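PDB 5HEA: putative glycosyltransferase (GalT1) from Streptococcus parasanguinis FW213, which probably transfers sugar from a nucleotide-activated donor to an acceptor, this chain being the C-terminal, GT-A-type glycosyltransferase part of a longer protein. Local coordinates for residues Y259-C267 / Y279-E290; T164-F173 / D191-Y199. All coordinates share one frame; numbering follows the deposited sequence.

Contact 2 lies close to the middle of the chain, about 5 Å from its centre, where residues 164-173 and 191-199 meet in the body of the GT-A-type domain. Contact 1 joins the last two helices of the chain, centred about 26 Å from the centre of the chain, and the centres of the two contacts are about 25 Å apart. They nevertheless meet directly: the long side chain of Arg262, leaving helix 253-272 on a side not used in contact 1, forms a salt bridge from NH1 to Asp192 OD2 at 2.9 Å. Asp192 is shared with Arg241 of helix 231-247. A buried ion pair therefore ties the C-terminal helices to the GT-A-type domain.

Contact 1. Residues Y259-C267 / Y279-E290; sequences YKGRLKKCC and YQQCCNKLDLIE
Tyr259 lays the end of its ring across Lys285, its OH 3.3 Å from Lys285 CD and the two side chains nearly perpendicular. With CG anti to the backbone N (chi1 -179°), the ring runs beside the helix, and Leu263 CD1 of the same helix rests on one face. The hydroxyl and Lys285 NZ both find Glu239 of helix 231-247, and Lys285 NZ also pairs with Glu240 of the second subunit; tyrosine and lysine suit places where an apolar shaft must end in a polar group. The extended chain of Lys260 passes over a branch of Ile289, CE being tight against CG2 at 3.5 Å, while its NZ makes a weak hydrogen bond to Ser247 O of the second subunit.

Leu263 is the knob of a knobs-into-holes contact: its branched end drops among Cys282, Lys285, Leu286 and Ile289, with CD1 3.6 Å from Ile289 CD1. Leucine suits the place, being apolar and forked enough to touch several walls of the hole. It lies within a C-terminal helical hairpin, whose segments 259-267 and 279-290 run roughly antiparallel but markedly splayed. Lys264 points its CB away from the partner helix, yet the chain bends at chi3 and chi4. Its CG lies 3.6 Å from Leu286 CD2, and NZ makes a long salt bridge, 3.7 Å, to Glu290 OE2 and a weak hydrogen bond to Lys260 O.

Two consecutive disulfides then fasten the segments where their backbones approach most closely, near enough for short cysteine side chains to join. Cys266 SG is bonded to Cys282 SG (2.1 Å, chi3 83°) in a buried position, and Cys267 SG to Cys283 SG (2.0 Å, chi3 88°) at a more accessible one. The carbonyl O of Cys267 meets the ring edge of Tyr279, in its plane, while that ring stands almost perpendicular to His66 of the third subunit.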
loop_
_atom_site.group_PDB
_atom_site.type_symbol
_atom_site.label_atom_id
_atom_site.label_comp_id
_atom_site.label_asym_id
_atom_site.label_seq_id
_atom_site.Cartn_x
_atom_site.Cartn_y
_atom_site.Cartn_z
ATOM N N TYR A 259 -20.485 -6.395 29.998
ATOM C CA TYR A 259 -20.171 -7.122 28.763
ATOM C C TYR A 259 -21.422 -7.396 27.925
ATOM O O TYR A 259 -21.421 -7.191 26.712
ATOM C CB TYR A 259 -19.463 -8.439 29.119
ATOM C CG TYR A 259 -19.038 -9.343 27.959
ATOM C CD1 TYR A 259 -18.351 -8.844 26.864
ATOM C CD2 TYR A 259 -19.265 -10.717 28.008
ATOM C CE1 TYR A 259 -17.936 -9.691 25.830
ATOM C CE2 TYR A 259 -18.858 -11.562 26.983
ATOM C CZ TYR A 259 -18.187 -11.045 25.906
ATOM O OH TYR A 259 -17.785 -11.892 24.896
ATOM N N LYS A 260 -22.492 -7.862 28.569
ATOM C CA LYS A 260 -23.723 -8.170 27.842
ATOM C C LYS A 260 -24.302 -6.916 27.199
ATOM O O LYS A 260 -24.795 -6.965 26.073
ATOM C CB LYS A 260 -24.760 -8.822 28.760
ATOM C CG LYS A 260 -24.338 -10.171 29.297
ATOM C CD LYS A 260 -25.415 -10.813 30.174
ATOM C CE LYS A 260 -24.847 -12.039 30.887
ATOM N NZ LYS A 260 -25.834 -12.945 31.527
ATOM N N GLY A 261 -24.246 -5.801 27.923
ATOM C CA GLY A 261 -24.652 -4.508 27.386
ATOM C C GLY A 261 -23.837 -4.073 26.173
ATOM O O GLY A 261 -24.397 -3.577 25.198
ATOM N N ARG A 262 -22.519 -4.269 26.223
ATOM C CA ARG A 262 -21.656 -3.947 25.081
ATOM C C ARG A 262 -21.945 -4.817 23.854
ATOM O O ARG A 262 -21.992 -4.315 22.731
ATOM C CB ARG A 262 -20.167 -4.034 25.462
ATOM C CG ARG A 262 -19.748 -2.940 26.430
ATOM C CD ARG A 262 -18.289 -3.104 26.888
ATOM N NE ARG A 262 -17.854 -1.999 27.743
ATOM C CZ ARG A 262 -16.586 -1.608 27.896
ATOM N NH1 ARG A 262 -15.595 -2.210 27.236
ATOM N NH2 ARG A 262 -16.306 -0.601 28.709
ATOM N N LEU A 263 -22.139 -6.115 24.070
ATOM C CA LEU A 263 -22.496 -7.025 22.986
ATOM C C LEU A 263 -23.761 -6.568 22.251
ATOM O O LEU A 263 -23.821 -6.600 21.018
ATOM C CB LEU A 263 -22.685 -8.456 23.528
ATOM C CG LEU A 263 -21.366 -9.135 23.920
ATOM C CD1 LEU A 263 -21.655 -10.449 24.652
ATOM C CD2 LEU A 263 -20.504 -9.368 22.682
ATOM N N LYS A 264 -24.766 -6.154 23.019
ATOM C CA LYS A 264 -26.025 -5.652 22.460
ATOM C C LYS A 264 -25.766 -4.445 21.571
ATOM O O LYS A 264 -26.279 -4.357 20.455
ATOM C CB LYS A 264 -26.996 -5.256 23.578
ATOM C CG LYS A 264 -27.956 -6.365 23.991
ATOM C CD LYS A 264 -28.845 -5.968 25.174
ATOM C CE LYS A 264 -28.136 -6.170 26.516
ATOM N NZ LYS A 264 -27.671 -7.579 26.716
ATOM N N LYS A 265 -24.967 -3.513 22.080
ATOM C CA LYS A 265 -24.624 -2.309 21.335
ATOM C C LYS A 265 -23.819 -2.646 20.074
ATOM O O LYS A 265 -24.096 -2.124 18.997
ATOM C CB LYS A 265 -23.842 -1.343 22.230
ATOM C CG LYS A 265 -23.561 0.001 21.592
ATOM C CD LYS A 265 -23.065 1.013 22.617
ATOM C CE LYS A 265 -22.942 2.412 22.008
ATOM N NZ LYS A 265 -21.986 2.474 20.858
ATOM N N CYS A 266 -22.825 -3.523 20.224
ATOM C CA CYS A 266 -21.977 -3.954 19.117
ATOM C C CYS A 266 -22.785 -4.662 18.032
ATOM O O CYS A 266 -22.597 -4.410 16.845
ATOM C CB CYS A 266 -20.885 -4.897 19.638
ATOM S SG CYS A 266 -20.039 -5.865 18.339
ATOM N N CYS A 267 -23.674 -5.555 18.454
ATOM C CA CYS A 267 -24.480 -6.360 17.544
ATOM C C CYS A 267 -25.236 -5.467 16.554
ATOM O O CYS A 267 -25.249 -5.726 15.344
ATOM C CB CYS A 267 -25.455 -7.222 18.352
ATOM S SG CYS A 267 -26.576 -8.275 17.371
ATOM N N TYR A 279 -20.202 -7.901 13.454
ATOM C CA TYR A 279 -21.624 -8.090 13.738
ATOM C C TYR A 279 -21.949 -9.559 13.993
ATOM O O TYR A 279 -22.638 -9.900 14.957
ATOM C CB TYR A 279 -22.495 -7.505 12.609
ATOM C CG TYR A 279 -23.700 -8.351 12.227
ATOM C CD1 TYR A 279 -24.908 -8.228 12.901
ATOM C CD2 TYR A 279 -23.624 -9.263 11.183
ATOM C CE1 TYR A 279 -26.011 -9.007 12.547
ATOM C CE2 TYR A 279 -24.716 -10.045 10.829
ATOM C CZ TYR A 279 -25.901 -9.907 11.510
ATOM O OH TYR A 279 -26.977 -10.686 11.145
ATOM N N GLN A 280 -21.424 -10.426 13.139
ATOM C CA GLN A 280 -21.654 -11.860 13.258
ATOM C C GLN A 280 -21.156 -12.378 14.611
ATOM O O GLN A 280 -21.860 -13.132 15.293
ATOM C CB GLN A 280 -20.964 -12.591 12.097
ATOM C CG GLN A 280 -20.997 -14.116 12.177
ATOM C CD GLN A 280 -19.670 -14.750 12.649
ATOM O OE1 GLN A 280 -18.575 -14.409 12.180
ATOM N NE2 GLN A 280 -19.779 -15.697 13.577
ATOM N N GLN A 281 -19.953 -11.958 15.006
ATOM C CA GLN A 281 -19.337 -12.455 16.232
ATOM C C GLN A 281 -20.122 -12.016 17.462
ATOM O O GLN A 281 -20.423 -12.833 18.340
ATOM C CB GLN A 281 -17.861 -12.020 16.325
ATOM C CG GLN A 281 -16.928 -12.773 15.350
ATOM C CD GLN A 281 -16.595 -14.203 15.811
ATOM O OE1 GLN A 281 -16.556 -14.494 17.017
ATOM N NE2 GLN A 281 -16.351 -15.098 14.845
ATOM N N CYS A 282 -20.462 -10.728 17.513
ATOM C CA CYS A 282 -21.206 -10.171 18.641
ATOM C C CYS A 282 -22.611 -10.723 18.765
ATOM O O CYS A 282 -23.085 -11.010 19.868
ATOM C CB CYS A 282 -21.286 -8.646 18.529
ATOM S SG CYS A 282 -19.717 -7.818 18.903
ATOM N N CYS A 283 -23.303 -10.840 17.639
ATOM C CA CYS A 283 -24.639 -11.423 17.669
ATOM C C CYS A 283 -24.633 -12.868 18.103
ATOM O O CYS A 283 -25.541 -13.308 18.803
ATOM C CB CYS A 283 -25.327 -11.293 16.311
ATOM S SG CYS A 283 -25.830 -9.611 16.013
ATOM N N ASN A 284 -23.619 -13.615 17.685
ATOM C CA ASN A 284 -23.513 -15.010 18.101
ATOM C C ASN A 284 -23.260 -15.113 19.599
ATOM O O ASN A 284 -23.891 -15.917 20.281
ATOM C CB ASN A 284 -22.420 -15.732 17.314
ATOM C CG ASN A 284 -22.070 -17.095 17.901
ATOM O OD1 ASN A 284 -22.925 -17.970 18.049
ATOM N ND2 ASN A 284 -20.802 -17.283 18.219
ATOM N N LYS A 285 -22.333 -14.293 20.092
ATOM C CA LYS A 285 -22.022 -14.239 21.509
ATOM C C LYS A 285 -23.260 -13.870 22.327
ATOM O O LYS A 285 -23.550 -14.498 23.347
ATOM C CB LYS A 285 -20.842 -13.279 21.778
ATOM C CG LYS A 285 -19.495 -13.877 21.370
ATOM C CD LYS A 285 -18.299 -13.034 21.836
ATOM C CE LYS A 285 -17.612 -12.342 20.668
ATOM N NZ LYS A 285 -16.302 -11.706 21.037
ATOM N N LEU A 286 -24.012 -12.874 21.865
ATOM C CA LEU A 286 -25.228 -12.469 22.569
ATOM C C LEU A 286 -26.291 -13.571 22.510
ATOM O O LEU A 286 -27.001 -13.816 23.482
ATOM C CB LEU A 286 -25.758 -11.152 21.992
ATOM C CG LEU A 286 -26.891 -10.438 22.730
ATOM C CD1 LEU A 286 -26.472 -10.009 24.140
ATOM C CD2 LEU A 286 -27.361 -9.242 21.904
ATOM N N ASP A 287 -26.387 -14.238 21.361
ATOM C CA ASP A 287 -27.273 -15.382 21.181
ATOM C C ASP A 287 -26.956 -16.520 22.166
ATOM O O ASP A 287 -27.857 -17.130 22.722
ATOM C CB ASP A 287 -27.161 -15.894 19.736
ATOM C CG ASP A 287 -28.127 -17.032 19.428
ATOM O OD1 ASP A 287 -29.220 -17.085 20.033
ATOM O OD2 ASP A 287 -27.793 -17.870 18.562
ATOM N N LEU A 288 -25.677 -16.802 22.377
ATOM C CA LEU A 288 -25.275 -17.884 23.277
ATOM C C LEU A 288 -25.619 -17.534 24.721
ATOM O O LEU A 288 -26.139 -18.358 25.474
ATOM C CB LEU A 288 -23.772 -18.162 23.163
ATOM C CG LEU A 288 -23.301 -18.835 21.875
ATOM C CD1 LEU A 288 -21.777 -18.957 21.845
ATOM C CD2 LEU A 288 -23.953 -20.204 21.731
ATOM N N ILE A 289 -25.313 -16.306 25.102
ATOM C CA ILE A 289 -25.502 -15.869 26.476
ATOM C C ILE A 289 -26.988 -15.858 26.864
ATOM O O ILE A 289 -27.371 -16.346 27.934
ATOM C CB ILE A 289 -24.872 -14.488 26.687
ATOM C CG1 ILE A 289 -23.352 -14.601 26.649
ATOM C CG2 ILE A 289 -25.321 -13.887 28.009
ATOM C CD1 ILE A 289 -22.649 -13.266 26.622
ATOM N N GLU A 290 -27.821 -15.333 25.973
ATOM C CA GLU A 290 -29.246 -15.172 26.251
ATOM C C GLU A 290 -30.072 -16.429 26.004
ATOM O O GLU A 290 -31.066 -16.663 26.677
ATOM C CB GLU A 290 -29.822 -14.010 25.432
ATOM C CG GLU A 290 -29.320 -12.644 25.871
ATOM C CD GLU A 290 -30.007 -11.501 25.135
ATOM O OE1 GLU A 290 -30.664 -11.763 24.101
ATOM O OE2 GLU A 290 -29.893 -10.338 25.595
#

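Contact 2. Residues T164-F173 / D191-Y199; sequences TFTFSPTKLF and DDATIYRLY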
loop_
_atom_site.group_PDB
_atom_site.type_symbol
_atom_site.label_atom_id
_atom_site.label_comp_id
_atom_site.label_asym_id
_atom_site.label_seq_id
_atom_site.Cartn_x
_atom_site.Cartn_y
_atom_site.Cartn_z
ATOM N N THR A 164 -14.853 5.462 36.197
ATOM C CA THR A 164 -13.941 4.534 36.845
ATOM C C THR A 164 -12.956 3.888 35.874
ATOM O O THR A 164 -11.754 3.862 36.122
ATOM C CB THR A 164 -14.716 3.408 37.577
ATOM O OG1 THR A 164 -15.598 3.988 38.549
ATOM C CG2 THR A 164 -13.758 2.461 38.292
ATOM N N PHE A 165 -13.466 3.354 34.774
ATOM C CA PHE A 165 -12.633 2.485 33.936
ATOM C C PHE A 165 -12.195 3.092 32.611
ATOM O O PHE A 165 -11.090 2.827 32.137
ATOM C CB PHE A 165 -13.333 1.145 33.683
ATOM C CG PHE A 165 -13.544 0.332 34.927
ATOM C CD1 PHE A 165 -12.487 -0.334 35.521
ATOM C CD2 PHE A 165 -14.796 0.242 35.508
ATOM C CE1 PHE A 165 -12.676 -1.078 36.670
ATOM C CE2 PHE A 165 -14.990 -0.504 36.651
ATOM C CZ PHE A 165 -13.928 -1.163 37.234
ATOM N N THR A 166 -13.052 3.899 32.001
ATOM C CA THR A 166 -12.768 4.335 30.641
ATOM C C THR A 166 -12.308 5.792 30.541
ATOM O O THR A 166 -12.150 6.315 29.436
ATOM C CB THR A 166 -13.975 4.090 29.721
ATOM O OG1 THR A 166 -15.036 4.980 30.074
ATOM C CG2 THR A 166 -14.466 2.659 29.873
ATOM N N PHE A 167 -12.098 6.444 31.687
ATOM C CA PHE A 167 -11.623 7.831 31.697
ATOM C C PHE A 167 -10.301 7.943 32.456
ATOM O O PHE A 167 -10.228 7.677 33.659
ATOM C CB PHE A 167 -12.676 8.770 32.304
ATOM C CG PHE A 167 -12.500 10.213 31.909
ATOM C CD1 PHE A 167 -12.322 10.559 30.576
ATOM C CD2 PHE A 167 -12.515 11.222 32.867
ATOM C CE1 PHE A 167 -12.157 11.896 30.201
ATOM C CE2 PHE A 167 -12.344 12.552 32.511
ATOM C CZ PHE A 167 -12.165 12.892 31.166
ATOM N N SER A 168 -9.246 8.322 31.756
ATOM C CA SER A 168 -7.937 8.414 32.402
ATOM C C SER A 168 -7.696 9.603 33.366
ATOM O O SER A 168 -6.945 9.448 34.334
ATOM C CB SER A 168 -6.805 8.306 31.372
ATOM O OG SER A 168 -6.914 9.312 30.390
ATOM N N PRO A 169 -8.288 10.792 33.097
ATOM C CA PRO A 169 -8.104 11.860 34.090
ATOM C C PRO A 169 -8.864 11.619 35.384
ATOM O O PRO A 169 -9.537 10.591 35.533
ATOM C CB PRO A 169 -8.666 13.106 33.380
ATOM C CG PRO A 169 -8.505 12.775 31.892
ATOM C CD PRO A 169 -8.857 11.309 31.838
ATOM N N THR A 170 -8.750 12.585 36.297
ATOM C CA THR A 170 -9.392 12.588 37.634
ATOM C C THR A 170 -8.701 11.679 38.640
ATOM O O THR A 170 -9.196 11.480 39.742
ATOM C CB THR A 170 -10.951 12.311 37.628
ATOM O OG1 THR A 170 -11.221 10.907 37.687
ATOM C CG2 THR A 170 -11.649 12.944 36.407
ATOM N N LYS A 171 -7.541 11.147 38.262
ATOM C CA LYS A 171 -6.904 10.088 39.017
ATOM C C LYS A 171 -5.431 10.387 39.218
ATOM O O LYS A 171 -4.721 10.747 38.279
ATOM C CB LYS A 171 -7.103 8.747 38.286
ATOM C CG LYS A 171 -8.595 8.429 38.058
ATOM C CD LYS A 171 -8.820 7.303 37.081
ATOM C CE LYS A 171 -10.312 7.141 36.822
ATOM N NZ LYS A 171 -10.914 8.317 36.113
ATOM N N LEU A 172 -4.984 10.254 40.460
ATOM C CA LEU A 172 -3.577 10.429 40.812
ATOM C C LEU A 172 -2.977 9.069 41.173
ATOM O O LEU A 172 -3.449 8.408 42.099
ATOM C CB LEU A 172 -3.451 11.403 41.985
ATOM C CG LEU A 172 -2.044 11.742 42.474
ATOM C CD1 LEU A 172 -1.309 12.549 41.412
ATOM C CD2 LEU A 172 -2.087 12.490 43.810
ATOM N N PHE A 173 -1.944 8.658 40.432
ATOM C CA PHE A 173 -1.328 7.334 40.576
ATOM C C PHE A 173 0.101 7.422 41.116
ATOM O O PHE A 173 0.881 8.246 40.646
ATOM C CB PHE A 173 -1.222 6.642 39.206
ATOM C CG PHE A 173 -2.534 6.478 38.483
ATOM C CD1 PHE A 173 -3.363 5.399 38.759
ATOM C CD2 PHE A 173 -2.927 7.389 37.514
ATOM C CE1 PHE A 173 -4.575 5.242 38.096
ATOM C CE2 PHE A 173 -4.142 7.238 36.835
ATOM C CZ PHE A 173 -4.966 6.164 37.131
ATOM N N ASP A 191 -8.032 4.041 27.212
ATOM C CA ASP A 191 -8.279 4.213 28.659
ATOM C C ASP A 191 -8.975 2.982 29.226
ATOM O O ASP A 191 -8.606 2.478 30.299
ATOM C CB ASP A 191 -9.185 5.432 28.946
ATOM C CG ASP A 191 -8.471 6.773 28.787
ATOM O OD1 ASP A 191 -7.237 6.770 28.590
ATOM O OD2 ASP A 191 -9.151 7.835 28.874
ATOM N N ASP A 192 -9.996 2.532 28.492
ATOM C CA ASP A 192 -10.791 1.342 28.807
ATOM C C ASP A 192 -9.887 0.103 28.994
ATOM O O ASP A 192 -10.136 -0.729 29.862
ATOM C CB ASP A 192 -11.803 1.137 27.666
ATOM C CG ASP A 192 -12.771 -0.036 27.892
ATOM O OD1 ASP A 192 -13.090 -0.400 29.042
ATOM O OD2 ASP A 192 -13.241 -0.576 26.878
ATOM N N ALA A 193 -8.831 0.008 28.186
ATOM C CA ALA A 193 -7.915 -1.136 28.208
ATOM C C ALA A 193 -6.822 -1.032 29.264
ATOM O O ALA A 193 -6.101 -2.000 29.499
ATOM C CB ALA A 193 -7.276 -1.324 26.822
ATOM N N THR A 194 -6.709 0.119 29.925
ATOM C CA THR A 194 -5.490 0.406 30.685
ATOM C C THR A 194 -5.683 0.779 32.162
ATOM O O THR A 194 -4.965 0.272 33.025
ATOM C CB THR A 194 -4.651 1.527 29.976
ATOM O OG1 THR A 194 -4.438 1.169 28.605
ATOM C CG2 THR A 194 -3.290 1.707 30.655
ATOM N N ILE A 195 -6.625 1.677 32.442
ATOM C CA ILE A 195 -6.762 2.254 33.782
ATOM C C ILE A 195 -6.975 1.168 34.834
ATOM O O ILE A 195 -6.313 1.158 35.871
ATOM C CB ILE A 195 -7.875 3.334 33.826
ATOM C CG1 ILE A 195 -7.473 4.523 32.951
ATOM C CG2 ILE A 195 -8.107 3.828 35.247
ATOM C CD1 ILE A 195 -6.100 5.119 33.335
ATOM N N TYR A 196 -7.859 0.221 34.547
ATOM C CA TYR A 196 -8.151 -0.834 35.522
ATOM C C TYR A 196 -6.924 -1.667 35.890
ATOM O O TYR A 196 -6.824 -2.177 37.014
ATOM C CB TYR A 196 -9.301 -1.726 35.044
ATOM C CG TYR A 196 -8.903 -2.770 34.030
ATOM C CD1 TYR A 196 -8.811 -2.457 32.683
ATOM C CD2 TYR A 196 -8.650 -4.080 34.421
ATOM C CE1 TYR A 196 -8.457 -3.421 31.746
ATOM C CE2 TYR A 196 -8.296 -5.052 33.492
ATOM C CZ TYR A 196 -8.201 -4.714 32.158
ATOM O OH TYR A 196 -7.843 -5.672 31.234
ATOM N N ARG A 197 -5.978 -1.808 34.964
ATOM C CA ARG A 197 -4.761 -2.544 35.294
ATOM C C ARG A 197 -3.933 -1.831 36.369
ATOM O O ARG A 197 -3.318 -2.472 37.218
ATOM C CB ARG A 197 -3.941 -2.850 34.039
ATOM C CG ARG A 197 -4.720 -3.707 33.037
ATOM C CD ARG A 197 -3.877 -4.112 31.853
ATOM N NE ARG A 197 -3.940 -3.151 30.752
ATOM C CZ ARG A 197 -2.871 -2.610 30.166
ATOM N NH1 ARG A 197 -1.654 -2.928 30.601
ATOM N NH2 ARG A 197 -3.008 -1.761 29.140
ATOM N N LEU A 198 -3.927 -0.503 36.347
ATOM C CA LEU A 198 -3.309 0.254 37.440
ATOM C C LEU A 198 -3.997 0.002 38.785
ATOM O O LEU A 198 -3.333 -0.176 39.817
ATOM C CB LEU A 198 -3.333 1.744 37.116
ATOM C CG LEU A 198 -2.476 2.109 35.908
ATOM C CD1 LEU A 198 -2.883 3.491 35.386
ATOM C CD2 LEU A 198 -1.005 2.095 36.323
ATOM N N TYR A 199 -5.327 -0.019 38.781
ATOM C CA TYR A 199 -6.082 -0.341 40.000
ATOM C C TYR A 199 -5.651 -1.703 40.579
ATOM O O TYR A 199 -5.455 -1.868 41.797
ATOM C CB TYR A 199 -7.577 -0.414 39.699
ATOM C CG TYR A 199 -8.261 0.857 39.271
ATOM C CD1 TYR A 199 -7.837 2.097 39.721
ATOM C CD2 TYR A 199 -9.374 0.805 38.430
ATOM C CE1 TYR A 199 -8.491 3.258 39.323
ATOM C CE2 TYR A 199 -10.028 1.957 38.022
ATOM C CZ TYR A 199 -9.583 3.172 38.471
ATOM O OH TYR A 199 -10.241 4.303 38.087
HETATM O O HOH W 1 -10.094 0.595 32.547
HETATM O O HOH W 2 -11.541 4.431 26.803
#
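The hydroxyl of Tyr199 donates a short hydrogen bond, 2.5 Å from OH to Thr164 O, reaching a lone pair in the carbonyl plane at a C=O...O angle of 138°. Asp191 turns its carboxylate to Ser168: OD2 takes a weak bond from the Ser168 backbone N (2.9 Å), and Ser168 OG lies 3.1 Å from both OD1 and OD2, at best a weak bond with either. OG sits between its own N and carbonyl carbon (chi1 58°), which brings it up to the oxygen end of the carboxylate, tilted out of its plane. Asp191 O accepts from Thr194 N and Ile195 N, leading into helix 195-201; Asp192 is held by Arg241, Arg262 and Asn237.

Lys171 NZ, in strand 171-174 of the GT-A-type domain's sheet, gathers Phe167 O (2.6 Å), Pro169 O (2.7 Å) and Leu163 O. Two waters join the segments: one accepts from Tyr196 N and lies by Phe165 O; another accepts from Asp192 N and donates to Thr166 O. Leu198 CD1 lies over one face of the Phe173 ring in a CH-pi contact; Ile195 CD1 lies against Ser168 CB and Phe173 CZ.

Lys171 thus braces its turn internally, while phenol, carboxylate and waters tie it to residues 191-199.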